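Local coordinates for BREX protein BrxA (Magnetospirillum magneticum, PDB 3BHW) that probably takes part in a type 1 BREX defence system that blocks replication of double-stranded DNA phages without degrading their DNA, at residues F104-L107 with V108-Q112. Numbering follows the deposited sequence.
Sequences FLDL and VVRDQ
Arg-110 reaches back one helical turn to Asp-106, the two side chains lying side by side and pointing the same way. Arg-110 CB packs 3.6 Å from both Leu-105 O and Asp-106 O; CG leaves anti to the backbone N (chi1 -180°), and Arg-110 CD passes 4.0 Å from Asp-106 O. The bend at chi3 (-53°) turns NE back for a weak bond to that same oxygen. At the tip, Arg-110 NH2 donates to Asp-106 OD1 (3.0 Å), a salt bridge on the anti side of OD1, near the guanidinium plane but tilted from the carboxylate, whose plane is perpendicular to it. Arg-195 engages both ends, its NE paired with OD1 and its carbonyl oxygen with NH2, tying this helix to helix 191-197. Among buried side chains, Val-109 CG2 lies over one face of the Phe-104 ring, 4.1 Å from CD2; Val-108 CG2 is an oblique neighbour, 3.9 Å from Phe-104 CD1. Asp-106 O also accepts from a water, bonded weakly to Asp-111 N. Val-109 N to Phe-104 O and Arg-110 N to Leu-105 O (2.9 Å) each span five residues; Phe-104 O also takes a more bent i+4 bond from Val-108 N, above its carbonyl plane. The two i+5 bonds define a pi-type turn, a pi-bulge within helix 99-112, here combined with an i to i+4 Asp-Arg salt bridge.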
loop_
_atom_site.group_PDB
_atom_site.type_symbol
_atom_site.label_atom_id
_atom_site.label_comp_id
_atom_site.label_asym_id
_atom_site.label_seq_id
_atom_site.Cartn_x
_atom_site.Cartn_y
_atom_site.Cartn_z
ATOM N N PHE A 104 9.549 -6.041 0.872
ATOM C CA PHE A 104 10.179 -5.631 -0.395
ATOM C C PHE A 104 10.958 -4.308 -0.201
ATOM O O PHE A 104 12.131 -4.185 -0.611
ATOM C CB PHE A 104 9.144 -5.524 -1.527
ATOM C CG PHE A 104 9.763 -5.433 -2.906
ATOM C CD1 PHE A 104 10.821 -6.248 -3.263
ATOM C CD2 PHE A 104 9.314 -4.467 -3.817
ATOM C CE1 PHE A 104 11.396 -6.169 -4.556
ATOM C CE2 PHE A 104 9.897 -4.349 -5.103
ATOM C CZ PHE A 104 10.945 -5.219 -5.470
ATOM N N LEU A 105 10.319 -3.361 0.470
ATOM C CA LEU A 105 10.833 -2.041 0.707
ATOM C C LEU A 105 12.020 -2.176 1.641
ATOM O O LEU A 105 13.098 -1.746 1.269
ATOM C CB LEU A 105 9.742 -1.196 1.332
ATOM C CG LEU A 105 8.663 -0.883 0.308
ATOM C CD1 LEU A 105 7.331 -0.475 1.002
ATOM C CD2 LEU A 105 9.170 0.187 -0.639
ATOM N N ASP A 106 11.824 -2.869 2.773
ATOM C CA ASP A 106 12.800 -2.999 3.821
ATOM C C ASP A 106 14.068 -3.727 3.417
ATOM O O ASP A 106 15.138 -3.316 3.782
ATOM C CB ASP A 106 12.145 -3.808 4.969
ATOM C CG ASP A 106 12.946 -3.746 6.301
ATOM O OD1 ASP A 106 13.643 -2.753 6.562
ATOM O OD2 ASP A 106 12.814 -4.639 7.115
ATOM N N LEU A 107 13.918 -4.868 2.746
ATOM C CA LEU A 107 15.054 -5.759 2.492
ATOM C C LEU A 107 15.646 -5.637 1.103
ATOM O O LEU A 107 16.712 -6.188 0.897
ATOM C CB LEU A 107 14.622 -7.192 2.679
ATOM C CG LEU A 107 13.893 -7.394 4.013
ATOM C CD1 LEU A 107 13.441 -8.801 4.061
ATOM C CD2 LEU A 107 14.709 -7.100 5.234
ATOM N N VAL A 108 14.956 -4.978 0.161
ATOM C CA VAL A 108 15.458 -4.846 -1.227
ATOM C C VAL A 108 15.564 -3.382 -1.669
ATOM O O VAL A 108 16.648 -2.871 -2.028
ATOM C CB VAL A 108 14.575 -5.668 -2.249
ATOM C CG1 VAL A 108 15.217 -5.672 -3.631
ATOM C CG2 VAL A 108 14.336 -7.115 -1.771
ATOM N N VAL A 109 14.440 -2.692 -1.681
ATOM C CA VAL A 109 14.484 -1.286 -2.127
ATOM C C VAL A 109 15.449 -0.447 -1.295
ATOM O O VAL A 109 16.256 0.295 -1.872
ATOM C CB VAL A 109 13.074 -0.665 -2.211
ATOM C CG1 VAL A 109 13.130 0.751 -2.781
ATOM C CG2 VAL A 109 12.168 -1.605 -2.966
ATOM N N ARG A 110 15.402 -0.581 0.025
ATOM C CA ARG A 110 16.305 0.241 0.831
ATOM C C ARG A 110 17.767 0.058 0.380
ATOM O O ARG A 110 18.453 1.013 0.201
ATOM C CB ARG A 110 16.190 -0.171 2.298
ATOM C CG ARG A 110 17.096 0.630 3.234
ATOM C CD ARG A 110 17.224 -0.056 4.582
ATOM N NE ARG A 110 15.915 -0.344 5.162
ATOM C CZ ARG A 110 15.116 0.587 5.662
ATOM N NH1 ARG A 110 15.508 1.861 5.680
ATOM N NH2 ARG A 110 13.934 0.252 6.141
ATOM N N ASP A 111 18.239 -1.180 0.193
ATOM C CA ASP A 111 19.651 -1.396 -0.131
ATOM C C ASP A 111 20.018 -0.946 -1.537
ATOM O O ASP A 111 21.169 -0.618 -1.807
ATOM C CB ASP A 111 20.063 -2.860 0.078
ATOM C CG ASP A 111 21.491 -2.989 0.641
ATOM O OD1 ASP A 111 21.852 -2.217 1.543
ATOM O OD2 ASP A 111 22.244 -3.843 0.189
ATOM N N GLN A 112 19.058 -0.927 -2.447
ATOM C CA GLN A 112 19.310 -0.413 -3.802
ATOM C C GLN A 112 19.713 1.051 -3.774
ATOM O O GLN A 112 20.466 1.474 -4.616
ATOM C CB GLN A 112 18.089 -0.565 -4.729
ATOM C CG GLN A 112 17.823 -1.974 -5.161
ATOM C CD GLN A 112 19.021 -2.595 -5.886
ATOM O OE1 GLN A 112 19.912 -3.183 -5.250
ATOM N NE2 GLN A 112 19.069 -2.434 -7.192
HETATM O O HOH W 1 17.345 -3.104 2.046
#